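Hypothetical protein (PDB 4KH9) is of unknown function but binds calcium ions and belongs to the three-domain DUF4785 family. Local coordinates at residues 20-25 and 321-326; 180-185 and 218-223; 195-200 and 211-216. All coordinates share one frame; numbering follows the deposited sequence.

From the N terminus the chain passes strand 2-3 and enters the loop 20-25, which contact 1 joins to the turn 321-326, closing a loop of nearly three hundred residues. Nested inside it, contact 2 pairs 180-185 with 218-223, and contact 3, nested in turn within contact 2, brings 195-200 to 211-216. Contact 1 ties an N-terminal segment to the C-terminal domain. Contacts 2 and 3 belong to the central domain, their centres about 7 Å apart, and touch through neighbouring strands 220-226 and 208-217. Contact 1 lies on the opposite side of the chain's centre from the other two, its centre about 44 Å from theirs.

Contact 1: residues 20-25 and 321-326; sequences LSRENL and WLEPGK
In one of its two modelled conformers, R22 lays its guanidinium flat on the indole of W321, the two planes only 10° apart and their centres 4.0 Å from each other. CE2 of W321 sits beneath the middle of the guanidinium, and R22 CZ stands 4.0 Å from the centroid of the six-membered ring, over its face: a cation-pi stack. The aliphatic part of the arginine continues the cover over the same indole. R22 CD lies over the five-membered ring in a CH-pi contact, and R22 CG meets W321 CB at 3.6 Å. The two side chains run side by side in the same direction, the R22 chain bent at chi2 and the W321 CG anti to the backbone N (chi1 176°).

Apolar contact is slighter. L20 CB approaches W321 CZ3 at 4.1 Å, arriving at the ring's edge near its plane.

The sheet brings the two segments together: W321 lies next to the end of strand 312-322, and strand 25-29, which follows the loop 20-25, is the outermost neighbour of that strand in a five-stranded antiparallel sheet. A segment from near the N terminus thus completes a sheet of the C-terminal, E-set-clan domain. R294 of strand 293-302 also binds the backbone O atoms of S21 and E23.

One polar link helps to fix the rotation of the indole: W321 NE1 donates to E323 OE2 at 3.0 Å in an almost straight bond of 173°, with the oxygen in the ring plane. R22 NH2 is 4.2 Å from that OE2, too far for a salt bridge, though the opposite charges probably attract. Between the backbones, water 1 donates to R22 O and accepts from W321 N, each at 2.7 Å. Within the loop, E23 N donates to S21 OG, forming an ST turn.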
ATOM      1  N   LEU A  20      -6.223  -4.490  25.267  1.00 46.00           N
ATOM      2  CA  LEU A  20      -7.113  -3.364  24.964  1.00 44.17           C
ATOM      3  C   LEU A  20      -7.985  -2.986  26.157  1.00 44.49           C
ATOM      4  O   LEU A  20      -8.325  -3.816  27.000  1.00 42.94           O
ATOM      5  CB  LEU A  20      -8.005  -3.653  23.739  1.00 43.14           C
ATOM      6  CG  LEU A  20      -7.291  -3.837  22.393  1.00 46.10           C
ATOM      7  CD1 LEU A  20      -8.250  -4.367  21.352  1.00 44.77           C
ATOM      8  CD2 LEU A  20      -6.636  -2.542  21.922  1.00 49.01           C
ATOM      9  N   SER A  21      -8.359  -1.717  26.199  1.00 41.01           N
ATOM     10  CA  SER A  21      -9.222  -1.178  27.238  1.00 40.11           C
ATOM     11  C   SER A  21     -10.588  -1.861  27.241  1.00 44.04           C
ATOM     12  O   SER A  21     -11.128  -2.214  26.173  1.00 43.94           O
ATOM     13  CB  SER A  21      -9.392   0.320  27.059  1.00 40.15           C
ATOM     14  OG  SER A  21     -10.436   0.746  27.910  1.00 42.23           O
ATOM     15  N   ARG A  22     -11.146  -2.036  28.447  0.50 39.26           N
ATOM     16  CA  ARG A  22     -12.446  -2.637  28.710  0.50 38.15           C
ATOM     17  C   ARG A  22     -13.443  -1.549  29.133  0.50 41.45           C
ATOM     18  O   ARG A  22     -14.570  -1.851  29.527  0.50 41.57           O
ATOM     19  CB  ARG A  22     -12.305  -3.714  29.801  0.50 39.18           C
ATOM     20  CG  ARG A  22     -12.599  -5.134  29.350  0.50 49.86           C
ATOM     21  CD  ARG A  22     -11.354  -5.969  29.139  0.50 57.56           C
ATOM     22  NE  ARG A  22     -11.678  -7.398  29.146  0.50 67.09           N
ATOM     23  CZ  ARG A  22     -10.825  -8.370  28.834  0.50 83.02           C
ATOM     24  NH1 ARG A  22      -9.583  -8.080  28.460  0.50 73.13           N
ATOM     25  NH2 ARG A  22     -11.211  -9.639  28.874  0.50 67.27           N
ATOM     26  N   GLU A  23     -13.031  -0.279  29.027  1.00 38.50           N
ATOM     27  CA  GLU A  23     -13.861   0.855  29.408  1.00 39.94           C
ATOM     28  C   GLU A  23     -14.960   1.104  28.392  1.00 45.26           C
ATOM     29  O   GLU A  23     -14.704   1.160  27.188  1.00 44.67           O
ATOM     30  CB  GLU A  23     -13.013   2.116  29.578  1.00 41.36           C
ATOM     31  CG  GLU A  23     -13.672   3.147  30.473  1.00 53.41           C
ATOM     32  CD  GLU A  23     -12.809   4.330  30.856  1.00 80.90           C
ATOM     33  OE1 GLU A  23     -11.907   4.691  30.064  1.00 69.38           O
ATOM     34  OE2 GLU A  23     -13.104   4.958  31.898  1.00 85.30           O
ATOM     35  N   ASN A  24     -16.186   1.257  28.890  1.00 43.34           N
ATOM     36  CA  ASN A  24     -17.328   1.595  28.055  1.00 44.14           C
ATOM     37  C   ASN A  24     -17.347   3.116  27.962  1.00 47.94           C
ATOM     38  O   ASN A  24     -17.600   3.776  28.970  1.00 48.75           O
ATOM     39  CB  ASN A  24     -18.638   0.998  28.627  1.00 46.28           C
ATOM     40  CG  ASN A  24     -19.835   1.147  27.725  1.00 63.71           C
ATOM     41  OD1 ASN A  24     -20.020   2.154  27.046  1.00 51.39           O
ATOM     42  ND2 ASN A  24     -20.718   0.172  27.748  1.00 65.46           N
ATOM     43  N   LEU A  25     -16.994   3.671  26.791  1.00 42.62           N
ATOM     44  CA  LEU A  25     -16.907   5.118  26.616  1.00 42.59           C
ATOM     45  C   LEU A  25     -17.753   5.633  25.486  1.00 44.23           C
ATOM     46  O   LEU A  25     -17.799   5.048  24.402  1.00 45.23           O
ATOM     47  CB  LEU A  25     -15.454   5.552  26.359  1.00 43.17           C
ATOM     48  CG  LEU A  25     -14.469   5.282  27.476  1.00 50.50           C
ATOM     49  CD1 LEU A  25     -13.045   5.186  26.937  1.00 51.36           C
ATOM     50  CD2 LEU A  25     -14.620   6.295  28.617  1.00 53.41           C
ATOM     51  N   TRP A 321     -15.716  -3.057  25.121  1.00 36.25           N
ATOM     52  CA  TRP A 321     -15.182  -4.403  24.961  1.00 35.73           C
ATOM     53  C   TRP A 321     -16.338  -5.327  24.647  1.00 40.82           C
ATOM     54  O   TRP A 321     -17.336  -5.293  25.383  1.00 40.47           O
ATOM     55  CB  TRP A 321     -14.442  -4.866  26.215  1.00 33.93           C
ATOM     56  CG  TRP A 321     -13.964  -6.283  26.109  1.00 33.82           C
ATOM     57  CD1 TRP A 321     -14.613  -7.415  26.529  1.00 36.81           C
ATOM     58  CD2 TRP A 321     -12.732  -6.720  25.512  1.00 32.82           C
ATOM     59  NE1 TRP A 321     -13.866  -8.530  26.215  1.00 35.76           N
ATOM     60  CE2 TRP A 321     -12.705  -8.132  25.594  1.00 36.53           C
ATOM     61  CE3 TRP A 321     -11.617  -6.045  24.978  1.00 33.43           C
ATOM     62  CZ2 TRP A 321     -11.643  -8.885  25.099  1.00 35.95           C
ATOM     63  CZ3 TRP A 321     -10.559  -6.789  24.494  1.00 35.31           C
ATOM     64  CH2 TRP A 321     -10.566  -8.196  24.572  1.00 36.35           C
ATOM     65  N   LEU A 322     -16.227  -6.147  23.566  1.00 34.87           N
ATOM     66  CA  LEU A 322     -17.322  -7.053  23.215  1.00 34.01           C
ATOM     67  C   LEU A 322     -16.817  -8.486  23.056  1.00 39.78           C
ATOM     68  O   LEU A 322     -15.880  -8.739  22.304  1.00 38.23           O
ATOM     69  CB  LEU A 322     -18.050  -6.604  21.916  1.00 32.57           C
ATOM     70  CG  LEU A 322     -18.695  -5.205  21.886  1.00 35.30           C
ATOM     71  CD1 LEU A 322     -19.048  -4.793  20.472  1.00 33.68           C
ATOM     72  CD2 LEU A 322     -19.918  -5.112  22.797  1.00 38.60           C
ATOM     73  N   GLU A 323     -17.454  -9.424  23.757  1.00 39.46           N
ATOM     74  CA  GLU A 323     -17.139 -10.851  23.644  1.00 38.97           C
ATOM     75  C   GLU A 323     -17.874 -11.417  22.428  1.00 44.25           C
ATOM     76  O   GLU A 323     -18.851 -10.779  21.992  1.00 42.33           O
ATOM     77  CB  GLU A 323     -17.558 -11.597  24.939  1.00 40.62           C
ATOM     78  CG  GLU A 323     -16.689 -11.329  26.155  1.00 47.07           C
ATOM     79  CD  GLU A 323     -15.305 -11.948  26.129  1.00 56.21           C
ATOM     80  OE1 GLU A 323     -15.134 -13.016  25.499  1.00 57.95           O
ATOM     81  OE2 GLU A 323     -14.403 -11.388  26.790  1.00 53.35           O
ATOM     82  N   PRO A 324     -17.507 -12.618  21.884  1.00 42.09           N
ATOM     83  CA  PRO A 324     -18.291 -13.180  20.763  1.00 40.83           C
ATOM     84  C   PRO A 324     -19.784 -13.312  21.118  1.00 43.69           C
ATOM     85  O   PRO A 324     -20.122 -13.628  22.255  1.00 43.58           O
ATOM     86  CB  PRO A 324     -17.651 -14.545  20.541  1.00 42.43           C
ATOM     87  CG  PRO A 324     -16.269 -14.408  21.081  1.00 46.96           C
ATOM     88  CD  PRO A 324     -16.399 -13.523  22.265  1.00 43.18           C
ATOM     89  N   GLY A 325     -20.652 -12.998  20.166  1.00 39.70           N
ATOM     90  CA  GLY A 325     -22.103 -13.067  20.342  1.00 39.31           C
ATOM     91  C   GLY A 325     -22.844 -11.856  19.812  1.00 43.90           C
ATOM     92  O   GLY A 325     -22.277 -11.042  19.071  1.00 43.55           O
ATOM     93  N   LYS A 326     -24.130 -11.735  20.170  1.00 41.35           N
ATOM     94  CA  LYS A 326     -24.983 -10.625  19.757  1.00 41.65           C
ATOM     95  C   LYS A 326     -25.043  -9.579  20.862  1.00 44.18           C
ATOM     96  O   LYS A 326     -25.093  -9.929  22.048  1.00 42.92           O
ATOM     97  CB  LYS A 326     -26.399 -11.096  19.374  1.00 46.20           C
ATOM     98  CG  LYS A 326     -26.473 -11.773  18.010  1.00 71.22           C
ATOM     99  CD  LYS A 326     -27.918 -12.187  17.620  1.00 87.85           C
ATOM    100  CE  LYS A 326     -28.414 -13.468  18.270  1.00 99.26           C
ATOM    101  NZ  LYS A 326     -29.842 -13.739  17.956  1.00108.12           N
TER
HETATM  102  O   HOH W   1     -16.444  -2.349  27.652  1.00 37.04           O

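Contact 2: residues 180-185 and 218-223; sequences KATISL and SNVFEG
I183 and F221 face each other as a hydrogen-bonded antiparallel pair, F221 N reaching I183 O at 2.8 Å and I183 N reaching F221 O at 2.9 Å. A181 and G223 repeat the pattern, with A181 N to G223 O at 2.7 Å. Beyond the last bridge, N219 grips both polar atoms of the L185 backbone: its O accepts from L185 N, while its side-chain ND2 donates to L185 O at 2.8 Å in a nearly straight bond (170°). With CG of N219 between the backbone N and the carbonyl carbon (chi1 68°), the amide folds back to L185 O.

The buried part holds A181, I183 and F221 on one face, with the CB atoms of I183 and F221 4.4 Å apart, and S184 and V220 on the other. V220 touches S184 and T182 at similar range, its CG1 4.1 Å from T182 CG2. The solvent side begins with partly exposed T182 and E222; there the extended side chain of exposed K180 crosses that of E222, and K180 NZ makes a 3.2 Å salt bridge to E222 OE2.

Strand 178-186 lies between 163-168 and 220-226 in the central-domain sheet, and 208-217 flanks the far side of 220-226. From strand 238-248, L240 meets A181 and T242 and V244 meet I183; from strand 196-202, V197 packs on F221.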
ATOM      1  N   LYS A 180      -8.844  -6.926  -7.884  1.00 25.42           N
ATOM      2  CA  LYS A 180      -8.517  -6.775  -9.292  1.00 26.24           C
ATOM      3  C   LYS A 180      -7.476  -5.641  -9.432  1.00 33.72           C
ATOM      4  O   LYS A 180      -7.662  -4.557  -8.886  1.00 33.17           O
ATOM      5  CB  LYS A 180      -9.763  -6.519 -10.128  1.00 30.39           C
ATOM      6  CG  LYS A 180      -9.517  -6.521 -11.627  1.00 45.33           C
ATOM      7  CD  LYS A 180     -10.803  -6.087 -12.337  1.00 57.97           C
ATOM      8  CE  LYS A 180     -10.627  -6.019 -13.824  1.00 66.09           C
ATOM      9  NZ  LYS A 180     -11.794  -5.376 -14.492  1.00 77.20           N
ATOM     10  N   ALA A 181      -6.353  -5.916 -10.113  1.00 30.38           N
ATOM     11  CA  ALA A 181      -5.312  -4.925 -10.353  1.00 29.65           C
ATOM     12  C   ALA A 181      -5.171  -4.648 -11.841  1.00 31.30           C
ATOM     13  O   ALA A 181      -5.466  -5.514 -12.671  1.00 31.11           O
ATOM     14  CB  ALA A 181      -3.985  -5.403  -9.788  1.00 30.65           C
ATOM     15  N   THR A 182      -4.798  -3.428 -12.177  1.00 26.81           N
ATOM     16  CA  THR A 182      -4.513  -3.028 -13.556  1.00 27.10           C
ATOM     17  C   THR A 182      -3.071  -2.598 -13.576  1.00 31.70           C
ATOM     18  O   THR A 182      -2.667  -1.831 -12.706  1.00 30.80           O
ATOM     19  CB  THR A 182      -5.474  -1.949 -14.049  1.00 38.44           C
ATOM     20  OG1 THR A 182      -6.804  -2.331 -13.678  1.00 41.59           O
ATOM     21  CG2 THR A 182      -5.365  -1.732 -15.570  1.00 32.51           C
ATOM     22  N   ILE A 183      -2.296  -3.121 -14.533  1.00 29.85           N
ATOM     23  CA  ILE A 183      -0.856  -2.881 -14.692  1.00 28.89           C
ATOM     24  C   ILE A 183      -0.635  -2.460 -16.139  1.00 32.54           C
ATOM     25  O   ILE A 183      -0.939  -3.222 -17.053  1.00 29.10           O
ATOM     26  CB  ILE A 183      -0.066  -4.187 -14.299  1.00 30.47           C
ATOM     27  CG1 ILE A 183      -0.362  -4.609 -12.839  1.00 29.36           C
ATOM     28  CG2 ILE A 183       1.456  -4.035 -14.552  1.00 31.01           C
ATOM     29  CD1 ILE A 183      -0.342  -6.185 -12.574  1.00 37.51           C
ATOM     30  N   SER A 184      -0.124  -1.241 -16.342  1.00 29.34           N
ATOM     31  CA  SER A 184       0.068  -0.690 -17.691  1.00 28.91           C
ATOM     32  C   SER A 184       1.440  -0.076 -17.864  1.00 32.63           C
ATOM     33  O   SER A 184       1.938   0.598 -16.970  1.00 29.89           O
ATOM     34  CB  SER A 184      -0.976   0.379 -18.002  1.00 30.16           C
ATOM     35  OG  SER A 184      -2.204   0.124 -17.348  1.00 47.19           O
ATOM     36  N   LEU A 185       2.042  -0.318 -19.023  1.00 29.86           N
ATOM     37  CA  LEU A 185       3.327   0.251 -19.374  1.00 29.06           C
ATOM     38  C   LEU A 185       3.099   1.343 -20.412  1.00 35.45           C
ATOM     39  O   LEU A 185       2.561   1.059 -21.483  1.00 34.58           O
ATOM     40  CB  LEU A 185       4.302  -0.825 -19.886  1.00 28.14           C
ATOM     41  CG  LEU A 185       5.752  -0.332 -20.148  1.00 30.86           C
ATOM     42  CD1 LEU A 185       6.425   0.135 -18.846  1.00 29.62           C
ATOM     43  CD2 LEU A 185       6.588  -1.425 -20.787  1.00 34.05           C
ATOM     44  N   SER A 218      -1.631  -4.974 -25.692  1.00 40.55           N
ATOM     45  CA  SER A 218      -0.198  -5.231 -25.851  1.00 38.76           C
ATOM     46  C   SER A 218       0.600  -4.698 -24.631  1.00 38.97           C
ATOM     47  O   SER A 218       1.574  -5.333 -24.226  1.00 38.12           O
ATOM     48  CB  SER A 218       0.325  -4.602 -27.137  1.00 41.91           C
ATOM     49  OG  SER A 218       0.205  -3.187 -27.116  1.00 48.66           O
ATOM     50  N   ASN A 219       0.155  -3.575 -24.023  1.00 32.66           N
ATOM     51  CA  ASN A 219       0.857  -2.957 -22.899  1.00 33.08           C
ATOM     52  C   ASN A 219       0.028  -2.934 -21.585  1.00 37.61           C
ATOM     53  O   ASN A 219       0.428  -2.248 -20.648  1.00 38.93           O
ATOM     54  CB  ASN A 219       1.240  -1.509 -23.275  1.00 32.51           C
ATOM     55  CG  ASN A 219       0.036  -0.593 -23.406  1.00 51.60           C
ATOM     56  OD1 ASN A 219      -1.021  -0.964 -23.945  1.00 41.58           O
ATOM     57  ND2 ASN A 219       0.130   0.580 -22.815  1.00 42.80           N
ATOM     58  N   VAL A 220      -1.139  -3.602 -21.534  1.00 32.77           N
ATOM     59  CA  VAL A 220      -1.993  -3.584 -20.340  1.00 31.17           C
ATOM     60  C   VAL A 220      -2.318  -5.024 -19.893  1.00 35.53           C
ATOM     61  O   VAL A 220      -2.714  -5.877 -20.710  1.00 35.73           O
ATOM     62  CB  VAL A 220      -3.299  -2.769 -20.594  1.00 35.10           C
ATOM     63  CG1 VAL A 220      -4.188  -2.724 -19.354  1.00 34.39           C
ATOM     64  CG2 VAL A 220      -2.998  -1.349 -21.091  1.00 35.35           C
ATOM     65  N   PHE A 221      -2.200  -5.251 -18.580  1.00 31.24           N
ATOM     66  CA  PHE A 221      -2.508  -6.509 -17.907  1.00 31.50           C
ATOM     67  C   PHE A 221      -3.472  -6.278 -16.778  1.00 32.34           C
ATOM     68  O   PHE A 221      -3.389  -5.264 -16.089  1.00 28.23           O
ATOM     69  CB  PHE A 221      -1.231  -7.183 -17.350  1.00 33.61           C
ATOM     70  CG  PHE A 221      -0.462  -7.974 -18.387  1.00 36.79           C
ATOM     71  CD1 PHE A 221       0.322  -7.328 -19.342  1.00 41.58           C
ATOM     72  CD2 PHE A 221      -0.534  -9.356 -18.420  1.00 39.23           C
ATOM     73  CE1 PHE A 221       1.010  -8.063 -20.317  1.00 42.18           C
ATOM     74  CE2 PHE A 221       0.174 -10.087 -19.377  1.00 42.32           C
ATOM     75  CZ  PHE A 221       0.933  -9.435 -20.324  1.00 40.34           C
ATOM     76  N   GLU A 222      -4.352  -7.262 -16.553  1.00 29.31           N
ATOM     77  CA  GLU A 222      -5.230  -7.285 -15.388  1.00 30.17           C
ATOM     78  C   GLU A 222      -4.839  -8.458 -14.527  1.00 33.59           C
ATOM     79  O   GLU A 222      -4.457  -9.496 -15.052  1.00 34.13           O
ATOM     80  CB  GLU A 222      -6.705  -7.360 -15.794  1.00 33.22           C
ATOM     81  CG  GLU A 222      -7.234  -6.070 -16.397  1.00 47.48           C
ATOM     82  CD  GLU A 222      -8.668  -6.148 -16.882  1.00 79.41           C
ATOM     83  OE1 GLU A 222      -9.003  -7.123 -17.597  1.00 82.11           O
ATOM     84  OE2 GLU A 222      -9.437  -5.199 -16.606  1.00 77.03           O
ATOM     85  N   GLY A 223      -4.906  -8.292 -13.217  1.00 29.40           N
ATOM     86  CA  GLY A 223      -4.573  -9.365 -12.297  1.00 28.81           C
ATOM     87  C   GLY A 223      -5.650  -9.548 -11.248  1.00 33.32           C
ATOM     88  O   GLY A 223      -6.224  -8.568 -10.789  1.00 33.01           O
TER

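Contact 3: residues 195-200 and 211-216; sequences NDVDAR and LNLTKL
L213 spreads its two methyls over the facing strand: CD1 lies 3.9 Å from V197 CG1 and 3.5 Å from V197 O, while CD2 touches A199 CB at 4.2 Å. L211 adds a second apolar contact, its CD1 3.9 Å from A199 CB.

The segments belong to a beta hairpin of strands 196-202 and 208-217 in the central, E-set-clan domain. They splay apart from the R200-L211 end towards N195 and K215, and the axes of the short strand segments 196-200 and 212-216 come no closer than 7.9 Å. At the narrower end L211 N donates to A199 O at 3.1 Å, approaching from above the carbonyl plane. Next to that direct bond, water 2 accepts from A199 N and donates to L211 O, and the leucine side chains reach across to V197 and A199. I183 of strand 178-186 touches both A199 and L213.

At the wider end, extended K215 carries NZ to N195 OD1 at 3.0 Å, meeting the amide oxygen from above its plane. The same ammonium has a salt bridge to D193 and a bond to V194 O. D196 and D198 are calcium ligands in a structure of this protein; here D198, whose CB points away from 211-216, has its side chain about 4 Å from a calcium ion.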
ATOM      1  N   ASN A 195       5.006  -9.175 -22.438  1.00 38.43           N
ATOM      2  CA  ASN A 195       4.713 -10.570 -22.161  1.00 40.69           C
ATOM      3  C   ASN A 195       5.362 -10.997 -20.829  1.00 46.57           C
ATOM      4  O   ASN A 195       4.852 -11.915 -20.187  1.00 49.53           O
ATOM      5  CB  ASN A 195       5.175 -11.474 -23.306  1.00 44.54           C
ATOM      6  CG  ASN A 195       4.368 -11.346 -24.580  1.00 67.23           C
ATOM      7  OD1 ASN A 195       3.158 -11.599 -24.607  1.00 62.75           O
ATOM      8  ND2 ASN A 195       5.028 -10.984 -25.676  1.00 57.63           N
ATOM      9  N   ASP A 196       6.472 -10.343 -20.413  1.00 38.96           N
ATOM     10  CA  ASP A 196       7.127 -10.716 -19.170  1.00 37.57           C
ATOM     11  C   ASP A 196       6.638  -9.785 -18.047  1.00 37.62           C
ATOM     12  O   ASP A 196       7.109  -8.642 -17.901  1.00 35.20           O
ATOM     13  CB  ASP A 196       8.668 -10.703 -19.335  1.00 39.55           C
ATOM     14  CG  ASP A 196       9.473 -11.297 -18.180  1.00 48.48           C
ATOM     15  OD1 ASP A 196       8.855 -11.793 -17.214  1.00 50.75           O
ATOM     16  OD2 ASP A 196      10.723 -11.247 -18.238  1.00 49.88           O
ATOM     17  N   VAL A 197       5.616 -10.261 -17.315  1.00 32.74           N
ATOM     18  CA  VAL A 197       4.973  -9.555 -16.186  1.00 32.21           C
ATOM     19  C   VAL A 197       4.839 -10.498 -15.011  1.00 34.84           C
ATOM     20  O   VAL A 197       4.348 -11.612 -15.170  1.00 32.95           O
ATOM     21  CB  VAL A 197       3.570  -8.965 -16.532  1.00 37.41           C
ATOM     22  CG1 VAL A 197       2.973  -8.167 -15.363  1.00 36.08           C
ATOM     23  CG2 VAL A 197       3.570  -8.140 -17.791  1.00 37.90           C
ATOM     24  N   ASP A 198       5.190 -10.031 -13.819  1.00 32.94           N
ATOM     25  CA  ASP A 198       5.017 -10.797 -12.570  1.00 33.41           C
ATOM     26  C   ASP A 198       4.338  -9.876 -11.568  1.00 33.31           C
ATOM     27  O   ASP A 198       4.675  -8.689 -11.542  1.00 31.39           O
ATOM     28  CB  ASP A 198       6.384 -11.295 -12.035  1.00 36.50           C
ATOM     29  CG  ASP A 198       7.253 -12.037 -13.037  1.00 61.36           C
ATOM     30  OD1 ASP A 198       6.806 -13.090 -13.551  1.00 63.81           O
ATOM     31  OD2 ASP A 198       8.390 -11.566 -13.308  1.00 74.52           O
ATOM     32  N   ALA A 199       3.374 -10.369 -10.786  1.00 27.04           N
ATOM     33  CA  ALA A 199       2.697  -9.520  -9.791  1.00 25.30           C
ATOM     34  C   ALA A 199       2.219 -10.365  -8.615  1.00 28.40           C
ATOM     35  O   ALA A 199       1.842 -11.527  -8.786  1.00 28.64           O
ATOM     36  CB  ALA A 199       1.528  -8.766 -10.431  1.00 26.38           C
ATOM     37  N   ARG A 200       2.267  -9.792  -7.414  1.00 25.75           N
ATOM     38  CA  ARG A 200       1.844 -10.489  -6.209  1.00 26.35           C
ATOM     39  C   ARG A 200       1.388  -9.500  -5.186  1.00 28.28           C
ATOM     40  O   ARG A 200       1.643  -8.315  -5.306  1.00 30.40           O
ATOM     41  CB  ARG A 200       2.999 -11.356  -5.644  1.00 28.35           C
ATOM     42  CG  ARG A 200       4.215 -10.497  -5.203  1.00 29.04           C
ATOM     43  CD  ARG A 200       5.298 -11.374  -4.621  1.00 36.33           C
ATOM     44  NE  ARG A 200       6.383 -10.585  -4.032  1.00 39.90           N
ATOM     45  CZ  ARG A 200       7.389 -11.109  -3.338  1.00 51.28           C
ATOM     46  NH1 ARG A 200       7.459 -12.422  -3.144  1.00 36.88           N
ATOM     47  NH2 ARG A 200       8.333 -10.325  -2.832  1.00 39.59           N
ATOM     48  N   LEU A 211      -0.772 -13.042  -8.011  1.00 31.94           N
ATOM     49  CA  LEU A 211      -1.909 -12.591  -8.821  1.00 30.91           C
ATOM     50  C   LEU A 211      -1.980 -13.390 -10.056  1.00 34.33           C
ATOM     51  O   LEU A 211      -0.931 -13.623 -10.657  1.00 33.46           O
ATOM     52  CB  LEU A 211      -1.805 -11.110  -9.234  1.00 30.70           C
ATOM     53  CG  LEU A 211      -2.138  -9.972  -8.339  1.00 35.51           C
ATOM     54  CD1 LEU A 211      -2.148  -8.706  -9.202  1.00 35.95           C
ATOM     55  CD2 LEU A 211      -3.528 -10.093  -7.721  1.00 33.95           C
ATOM     56  N   ASN A 212      -3.194 -13.763 -10.483  1.00 29.76           N
ATOM     57  CA  ASN A 212      -3.414 -14.483 -11.733  1.00 29.59           C
ATOM     58  C   ASN A 212      -3.637 -13.439 -12.809  1.00 35.45           C
ATOM     59  O   ASN A 212      -4.591 -12.648 -12.711  1.00 34.72           O
ATOM     60  CB  ASN A 212      -4.589 -15.434 -11.564  1.00 25.51           C
ATOM     61  CG  ASN A 212      -4.379 -16.432 -10.439  1.00 43.27           C
ATOM     62  OD1 ASN A 212      -5.169 -16.526  -9.494  1.00 42.34           O
ATOM     63  ND2 ASN A 212      -3.285 -17.162 -10.485  1.00 33.98           N
ATOM     64  N   LEU A 213      -2.750 -13.393 -13.805  1.00 31.60           N
ATOM     65  CA  LEU A 213      -2.766 -12.346 -14.818  1.00 31.92           C
ATOM     66  C   LEU A 213      -3.399 -12.742 -16.148  1.00 33.61           C
ATOM     67  O   LEU A 213      -3.327 -13.892 -16.601  1.00 31.28           O
ATOM     68  CB  LEU A 213      -1.302 -11.874 -15.107  1.00 31.94           C
ATOM     69  CG  LEU A 213      -0.513 -11.319 -13.911  1.00 36.67           C
ATOM     70  CD1 LEU A 213       0.987 -11.276 -14.220  1.00 36.16           C
ATOM     71  CD2 LEU A 213      -1.006  -9.954 -13.514  1.00 38.88           C
ATOM     72  N   THR A 214      -3.957 -11.719 -16.814  1.00 31.17           N
ATOM     73  CA  THR A 214      -4.510 -11.824 -18.163  1.00 31.16           C
ATOM     74  C   THR A 214      -4.075 -10.613 -18.919  1.00 33.84           C
ATOM     75  O   THR A 214      -4.134  -9.528 -18.390  1.00 33.66           O
ATOM     76  CB  THR A 214      -6.065 -11.993 -18.192  1.00 33.85           C
ATOM     77  OG1 THR A 214      -6.656 -10.914 -17.475  1.00 37.27           O
ATOM     78  CG2 THR A 214      -6.543 -13.304 -17.598  1.00 29.31           C
ATOM     79  N   LYS A 215      -3.639 -10.796 -20.157  1.00 33.00           N
ATOM     80  CA  LYS A 215      -3.241  -9.736 -21.060  1.00 32.48           C
ATOM     81  C   LYS A 215      -4.500  -9.083 -21.638  1.00 39.50           C
ATOM     82  O   LYS A 215      -5.323  -9.766 -22.269  1.00 38.89           O
ATOM     83  CB  LYS A 215      -2.336 -10.313 -22.165  1.00 34.20           C
ATOM     84  CG  LYS A 215      -1.600  -9.231 -22.952  1.00 37.34           C
ATOM     85  CD  LYS A 215      -0.461  -9.815 -23.739  1.00 39.44           C
ATOM     86  CE  LYS A 215       0.179  -8.767 -24.622  1.00 40.54           C
ATOM     87  NZ  LYS A 215       1.392  -9.306 -25.312  1.00 36.12           N
ATOM     88  N   LEU A 216      -4.670  -7.779 -21.415  1.00 39.69           N
ATOM     89  CA  LEU A 216      -5.852  -7.051 -21.910  1.00 42.13           C
ATOM     90  C   LEU A 216      -5.531  -6.351 -23.252  1.00 48.24           C
ATOM     91  O   LEU A 216      -6.345  -6.379 -24.175  1.00 50.07           O
ATOM     92  CB  LEU A 216      -6.337  -6.048 -20.855  1.00 42.71           C
ATOM     93  CG  LEU A 216      -7.609  -5.250 -21.170  1.00 50.71           C
ATOM     94  CD1 LEU A 216      -8.871  -6.117 -21.031  1.00 52.42           C
ATOM     95  CD2 LEU A 216      -7.726  -4.025 -20.272  1.00 52.72           C
TER
HETATM   96  O   HOH W   2       2.021 -12.981 -11.528  1.00 49.33           O